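Local coordinates for cupin type-2 domain-containing protein (Neisseria meningitidis, PDB 2I45), which is of unknown function but folds as a small cupin, a beta-barrel domain shared by many enzymes and small-molecule binding proteins, at residues Glu17-Glu22 and Gly38-His43; Pro21-Arg26 and Gln30-Lys35. One frame throughout, in Å; residues are numbered along the deposited sequence.

How the interactions relate
Following the chain from its N terminus, helix 8-13 gives way to an irregular run that holds Glu-17 to Pro-21 and leads straight into strand 22-26. Both interactions start from this region and share Pro-21 and Glu-22. Interaction 2 closes the shorter loop, a hairpin in which 22-26 pairs with 30-35, and it nests inside interaction 1, whose longer loop runs on through strand 29-37 to Gly-38-His-43. The two do not cross, and they touch where Tyr-18 CD2 packs 3.4 Å from Lys-35 O. Together they tie the outermost strand of the five-stranded sheet, and the run leading into it, to the corner where the chain turns out of strand 29-37.

Interaction 1: Glu17-Glu22 and Gly38-His43; sequences EYWQPE and GDYGWH
Two loops face each other here, with Trp-19 and Tyr-40 the residues of nearest backbone, their CA atoms 8.7 Å apart, a gap that the Trp-19 and Tyr-40 side chains fill. Gly-38, at a positive phi of 44°, marks the corner where the chain leaves strand 29-37. The indole of Trp-19 reaches across to it because CG lies anti to the carbonyl carbon and beside the backbone N (chi1 -74°). Tyr-40 comes from the other side and slides past it, setting the CD1-CE1 edge of its phenol ring over one indole face. This is an edge-to-face pair with the planes inclined at 55°, steep but short of a perpendicular T. Tyr-40 CD1 sits 3.4 Å from Trp-19 CD2, and Tyr-40 CE1 is equally close to Trp-19 CD1. The benzo end of the indole runs on to the backbone of the second loop: Trp-19 CZ2 lies 3.7 Å from Asp-39 CA and 3.8 Å from Gly-38 O, the latter at the ring edge. Asp-39 points away and closes an Asx turn, its OD2 accepting from Gly-41 N through the anti lone pair. Across the two loops the grip is thus aromatic and van der Waals, a surface contact between the run before strand 22-26 and the corner after strand 29-37; the indole N-H finds its weak partner, Leu-37 O, just before that corner.

Interaction 2: Pro21-Arg26 and Gln30-Lys35; sequences PEIINR and QFHLVK
Pro-21 leads into the antiparallel beta hairpin of strands 22-26 and 29-37, at one edge of the cupin's five-stranded sheet, its ring lying beside Val-34 with CD 3.8 Å from Val-34 CG1. Glu-22 and Leu-33 form a hydrogen-bonded pair; Glu-22 N donates to Leu-33 O and Leu-33 N returns the bond to Glu-22 O, the latter nearly straight at 173°. At the non-hydrogen-bonded pair that follows, Ile-23 turns to the face shared with His-32. Its CG1, anti to the carbonyl carbon (chi1 -69°), rests over the imidazole in a CH-pi contact 3.8 Å from the ring centroid, while its CG2 meets Gln-30 CG at 3.7 Å. Ile-24 points to the other face, where its CD1 touches Leu-33 CD1 and where His-11 of helix 8-13 and Ile-6 also pack. Its backbone exchanges two bonds with Phe-31. Asn-25 and Gln-30 lie alongside each other. The Arg-26 side chain runs at about a right angle to that of Phe-31, its CB at the phenyl edge; in the second subunit, Val-78 packs on Arg-26 and Met-76 on Phe-31. Bent at chi2 and chi3, Arg-26 donates NE to Asn-25 O at 3.0 Å; the oxygen lies in the guanidinium plane, but the donor sits above the carbonyl plane.

Interaction 1: Glu17-Glu22 and Gly38-His43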
loop_
_atom_site.group_PDB
_atom_site.type_symbol
_atom_site.label_atom_id
_atom_site.label_comp_id
_atom_site.label_asym_id
_atom_site.label_seq_id
_atom_site.Cartn_x
_atom_site.Cartn_y
_atom_site.Cartn_z
ATOM N N GLU B 17 2.232 -13.444 -16.423
ATOM C CA GLU B 17 0.986 -14.264 -16.474
ATOM C C GLU B 17 -0.186 -13.484 -15.909
ATOM O O GLU B 17 0.015 -12.444 -15.310
ATOM C CB GLU B 17 1.133 -15.584 -15.685
ATOM C CG GLU B 17 1.659 -16.773 -16.499
ATOM C CD GLU B 17 1.122 -16.800 -17.935
ATOM O OE1 GLU B 17 -0.121 -16.655 -18.169
ATOM O OE2 GLU B 17 1.960 -16.966 -18.851
ATOM N N TYR B 18 -1.412 -13.955 -16.042
ATOM C CA TYR B 18 -2.458 -13.002 -15.829
ATOM C C TYR B 18 -3.391 -13.065 -14.711
ATOM O O TYR B 18 -3.913 -12.046 -14.343
ATOM C CB TYR B 18 -3.269 -12.737 -17.069
ATOM C CG TYR B 18 -2.939 -11.405 -17.650
ATOM C CD1 TYR B 18 -2.293 -11.306 -18.879
ATOM C CD2 TYR B 18 -3.214 -10.270 -16.971
ATOM C CE1 TYR B 18 -1.968 -10.098 -19.439
ATOM C CE2 TYR B 18 -2.899 -9.039 -17.529
ATOM C CZ TYR B 18 -2.282 -8.976 -18.763
ATOM O OH TYR B 18 -1.965 -7.791 -19.306
ATOM N N TRP B 19 -3.731 -14.208 -14.190
ATOM C CA TRP B 19 -4.521 -14.088 -12.979
ATOM C C TRP B 19 -3.727 -14.949 -12.084
ATOM O O TRP B 19 -4.240 -15.883 -11.476
ATOM C CB TRP B 19 -5.999 -14.496 -13.186
ATOM C CG TRP B 19 -6.758 -13.418 -13.961
ATOM C CD1 TRP B 19 -6.582 -13.062 -15.315
ATOM C CD2 TRP B 19 -7.748 -12.520 -13.446
ATOM N NE1 TRP B 19 -7.417 -12.005 -15.638
ATOM C CE2 TRP B 19 -8.144 -11.655 -14.527
ATOM C CE3 TRP B 19 -8.335 -12.358 -12.205
ATOM C CZ2 TRP B 19 -9.108 -10.663 -14.383
ATOM C CZ3 TRP B 19 -9.283 -11.348 -12.049
ATOM C CH2 TRP B 19 -9.661 -10.504 -13.141
ATOM N N GLN B 20 -2.421 -14.657 -12.072
ATOM C CA GLN B 20 -1.471 -15.488 -11.326
ATOM C C GLN B 20 -0.678 -14.738 -10.268
ATOM O O GLN B 20 0.444 -14.320 -10.477
ATOM C CB GLN B 20 -0.665 -16.363 -12.262
ATOM C CG GLN B 20 -1.503 -17.546 -12.605
ATOM C CD GLN B 20 -1.175 -18.163 -13.946
ATOM O OE1 GLN B 20 -2.063 -18.704 -14.633
ATOM N NE2 GLN B 20 0.102 -18.121 -14.324
ATOM N N PRO B 21 -1.296 -14.585 -9.087
ATOM C CA PRO B 21 -0.716 -13.778 -8.033
ATOM C C PRO B 21 0.589 -14.383 -7.618
ATOM O O PRO B 21 0.668 -15.600 -7.495
ATOM C CB PRO B 21 -1.733 -13.929 -6.885
ATOM C CG PRO B 21 -2.423 -15.235 -7.161
ATOM C CD PRO B 21 -2.561 -15.221 -8.649
ATOM N N GLU B 22 1.609 -13.554 -7.465
ATOM C CA GLU B 22 2.748 -13.895 -6.649
ATOM C C GLU B 22 2.409 -13.360 -5.252
ATOM O O GLU B 22 1.815 -12.288 -5.119
ATOM C CB GLU B 22 4.019 -13.245 -7.196
ATOM C CG GLU B 22 5.317 -13.638 -6.441
ATOM C CD GLU B 22 6.623 -12.901 -6.862
ATOM O OE1 GLU B 22 6.635 -11.728 -7.401
ATOM O OE2 GLU B 22 7.665 -13.557 -6.612
ATOM N N GLY B 38 -9.703 -8.195 -18.478
ATOM C CA GLY B 38 -11.140 -8.599 -18.461
ATOM C C GLY B 38 -11.625 -8.906 -17.051
ATOM O O GLY B 38 -11.311 -8.161 -16.151
ATOM N N ASP B 39 -12.340 -10.019 -16.835
ATOM C CA ASP B 39 -12.610 -10.494 -15.476
ATOM C C ASP B 39 -12.812 -11.979 -15.380
ATOM O O ASP B 39 -12.850 -12.693 -16.388
ATOM C CB ASP B 39 -13.876 -9.856 -14.927
ATOM C CG ASP B 39 -15.086 -10.118 -15.840
ATOM O OD1 ASP B 39 -15.217 -9.382 -16.874
ATOM O OD2 ASP B 39 -15.868 -11.042 -15.532
ATOM N N TYR B 40 -12.975 -12.452 -14.138
ATOM C CA TYR B 40 -13.208 -13.862 -13.909
ATOM C C TYR B 40 -14.390 -14.054 -13.051
ATOM O O TYR B 40 -14.421 -15.011 -12.285
ATOM C CB TYR B 40 -12.014 -14.548 -13.235
ATOM C CG TYR B 40 -11.091 -15.203 -14.223
ATOM C CD1 TYR B 40 -10.183 -14.408 -14.947
ATOM C CD2 TYR B 40 -11.134 -16.584 -14.494
ATOM C CE1 TYR B 40 -9.322 -14.914 -15.868
ATOM C CE2 TYR B 40 -10.227 -17.126 -15.460
ATOM C CZ TYR B 40 -9.330 -16.231 -16.129
ATOM O OH TYR B 40 -8.394 -16.580 -17.071
ATOM N N GLY B 41 -15.336 -13.134 -13.135
ATOM C CA GLY B 41 -16.550 -13.253 -12.347
ATOM C C GLY B 41 -16.448 -12.769 -10.902
ATOM O O GLY B 41 -15.621 -11.919 -10.571
ATOM N N TRP B 42 -17.352 -13.273 -10.049
ATOM C CA TRP B 42 -17.496 -12.729 -8.734
ATOM C C TRP B 42 -16.594 -13.525 -7.830
ATOM O O TRP B 42 -16.458 -14.697 -8.022
ATOM C CB TRP B 42 -18.977 -12.791 -8.293
ATOM C CG TRP B 42 -19.843 -11.859 -9.072
ATOM C CD1 TRP B 42 -20.364 -12.091 -10.273
ATOM C CD2 TRP B 42 -20.223 -10.530 -8.705
ATOM N NE1 TRP B 42 -21.030 -10.977 -10.736
ATOM C CE2 TRP B 42 -20.973 -10.002 -9.784
ATOM C CE3 TRP B 42 -19.981 -9.715 -7.568
ATOM C CZ2 TRP B 42 -21.528 -8.694 -9.769
ATOM C CZ3 TRP B 42 -20.527 -8.435 -7.533
ATOM C CH2 TRP B 42 -21.280 -7.921 -8.638
ATOM N N HIS B 43 -15.969 -12.888 -6.850
ATOM C CA HIS B 43 -15.308 -13.608 -5.761
ATOM C C HIS B 43 -15.831 -12.967 -4.532
ATOM O O HIS B 43 -16.337 -11.842 -4.623
ATOM C CB HIS B 43 -13.790 -13.335 -5.729
ATOM C CG HIS B 43 -13.135 -13.391 -7.068
ATOM N ND1 HIS B 43 -13.413 -12.489 -8.077
ATOM C CD2 HIS B 43 -12.194 -14.231 -7.568
ATOM C CE1 HIS B 43 -12.675 -12.773 -9.142
ATOM N NE2 HIS B 43 -11.924 -13.823 -8.859
#

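Interaction 2: Pro21-Arg26 and Gln30-Lys35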
loop_
_atom_site.group_PDB
_atom_site.type_symbol
_atom_site.label_atom_id
_atom_site.label_comp_id
_atom_site.label_asym_id
_atom_site.label_seq_id
_atom_site.Cartn_x
_atom_site.Cartn_y
_atom_site.Cartn_z
ATOM N N PRO B 21 -1.296 -14.585 -9.087
ATOM C CA PRO B 21 -0.716 -13.778 -8.033
ATOM C C PRO B 21 0.589 -14.383 -7.618
ATOM O O PRO B 21 0.668 -15.600 -7.495
ATOM C CB PRO B 21 -1.733 -13.929 -6.885
ATOM C CG PRO B 21 -2.423 -15.235 -7.161
ATOM C CD PRO B 21 -2.561 -15.221 -8.649
ATOM N N GLU B 22 1.609 -13.554 -7.465
ATOM C CA GLU B 22 2.748 -13.895 -6.649
ATOM C C GLU B 22 2.409 -13.360 -5.252
ATOM O O GLU B 22 1.815 -12.288 -5.119
ATOM C CB GLU B 22 4.019 -13.245 -7.196
ATOM C CG GLU B 22 5.317 -13.638 -6.441
ATOM C CD GLU B 22 6.623 -12.901 -6.862
ATOM O OE1 GLU B 22 6.635 -11.728 -7.401
ATOM O OE2 GLU B 22 7.665 -13.557 -6.612
ATOM N N ILE B 23 2.756 -14.110 -4.221
ATOM C CA ILE B 23 2.456 -13.752 -2.838
ATOM C C ILE B 23 3.730 -13.588 -2.019
ATOM O O ILE B 23 4.530 -14.524 -1.972
ATOM C CB ILE B 23 1.733 -14.906 -2.139
ATOM C CG1 ILE B 23 0.323 -15.071 -2.712
ATOM C CG2 ILE B 23 1.758 -14.712 -0.640
ATOM C CD1 ILE B 23 -0.245 -16.540 -2.591
ATOM N N ILE B 24 3.891 -12.441 -1.341
ATOM C CA ILE B 24 5.035 -12.210 -0.441
ATOM C C ILE B 24 4.594 -12.030 1.037
ATOM O O ILE B 24 3.573 -11.337 1.310
ATOM C CB ILE B 24 5.839 -10.978 -0.911
ATOM C CG1 ILE B 24 6.048 -11.014 -2.439
ATOM C CG2 ILE B 24 7.162 -10.884 -0.217
ATOM C CD1 ILE B 24 6.674 -9.797 -2.972
ATOM N N ASN B 25 5.345 -12.637 1.970
ATOM C CA ASN B 25 5.191 -12.367 3.405
ATOM C C ASN B 25 6.215 -11.426 4.097
ATOM O O ASN B 25 7.418 -11.524 3.882
ATOM C CB ASN B 25 5.181 -13.688 4.174
ATOM C CG ASN B 25 3.995 -14.546 3.835
ATOM O OD1 ASN B 25 4.145 -15.734 3.473
ATOM N ND2 ASN B 25 2.787 -13.952 3.938
ATOM N N ARG B 26 5.744 -10.561 4.988
ATOM C CA ARG B 26 6.635 -9.655 5.722
ATOM C C ARG B 26 5.973 -9.434 7.048
ATOM O O ARG B 26 5.019 -8.660 7.103
ATOM C CB ARG B 26 6.796 -8.258 5.055
ATOM C CG ARG B 26 7.499 -8.167 3.692
ATOM C CD ARG B 26 9.002 -8.491 3.785
ATOM N NE ARG B 26 9.319 -9.532 2.806
ATOM C CZ ARG B 26 10.162 -9.430 1.781
ATOM N NH1 ARG B 26 10.880 -8.322 1.548
ATOM N NH2 ARG B 26 10.292 -10.472 0.972
ATOM N N GLN B 30 0.537 -9.984 4.330
ATOM C CA GLN B 30 0.664 -10.755 3.111
ATOM C C GLN B 30 0.462 -9.880 1.872
ATOM O O GLN B 30 -0.479 -9.105 1.787
ATOM C CB GLN B 30 -0.344 -11.857 3.100
ATOM C CG GLN B 30 0.041 -12.853 2.068
ATOM C CD GLN B 30 -0.632 -14.204 2.266
ATOM O OE1 GLN B 30 -1.757 -14.400 1.765
ATOM N NE2 GLN B 30 0.050 -15.152 2.982
ATOM N N PHE B 31 1.335 -9.990 0.898
ATOM C CA PHE B 31 1.142 -9.156 -0.331
ATOM C C PHE B 31 0.920 -10.078 -1.490
ATOM O O PHE B 31 1.666 -11.060 -1.662
ATOM C CB PHE B 31 2.287 -8.177 -0.595
ATOM C CG PHE B 31 2.642 -7.297 0.600
ATOM C CD1 PHE B 31 2.255 -5.960 0.655
ATOM C CD2 PHE B 31 3.355 -7.786 1.666
ATOM C CE1 PHE B 31 2.576 -5.130 1.749
ATOM C CE2 PHE B 31 3.645 -6.962 2.770
ATOM C CZ PHE B 31 3.269 -5.639 2.792
ATOM N N HIS B 32 -0.145 -9.785 -2.236
ATOM C CA HIS B 32 -0.431 -10.451 -3.476
ATOM C C HIS B 32 -0.107 -9.470 -4.633
ATOM O O HIS B 32 -0.555 -8.301 -4.632
ATOM C CB HIS B 32 -1.891 -10.852 -3.485
ATOM C CG HIS B 32 -2.245 -11.927 -2.498
ATOM N ND1 HIS B 32 -2.802 -13.131 -2.879
ATOM C CD2 HIS B 32 -2.118 -11.985 -1.149
ATOM C CE1 HIS B 32 -3.007 -13.881 -1.804
ATOM N NE2 HIS B 32 -2.601 -13.207 -0.739
ATOM N N LEU B 33 0.710 -9.915 -5.582
ATOM C CA LEU B 33 0.965 -9.107 -6.802
ATOM C C LEU B 33 0.429 -9.941 -7.945
ATOM O O LEU B 33 0.790 -11.104 -8.074
ATOM C CB LEU B 33 2.446 -8.777 -7.042
ATOM C CG LEU B 33 3.308 -8.271 -5.875
ATOM C CD1 LEU B 33 4.789 -8.307 -6.114
ATOM C CD2 LEU B 33 2.907 -6.938 -5.487
ATOM N N VAL B 34 -0.459 -9.345 -8.743
ATOM C CA VAL B 34 -1.188 -10.072 -9.769
ATOM C C VAL B 34 -1.474 -9.103 -10.841
ATOM O O VAL B 34 -1.574 -7.918 -10.571
ATOM C CB VAL B 34 -2.588 -10.401 -9.349
ATOM C CG1 VAL B 34 -3.008 -11.725 -9.964
ATOM C CG2 VAL B 34 -2.709 -10.348 -7.883
ATOM N N LYS B 35 -1.681 -9.591 -12.053
ATOM C CA LYS B 35 -2.042 -8.689 -13.106
ATOM C C LYS B 35 -3.407 -9.100 -13.550
ATOM O O LYS B 35 -3.663 -10.244 -13.584
ATOM C CB LYS B 35 -1.015 -8.757 -14.208
ATOM C CG LYS B 35 0.342 -8.193 -13.767
ATOM C CD LYS B 35 1.336 -7.971 -14.971
ATOM C CE LYS B 35 2.691 -7.509 -14.477
ATOM N NZ LYS B 35 3.708 -7.226 -15.568
#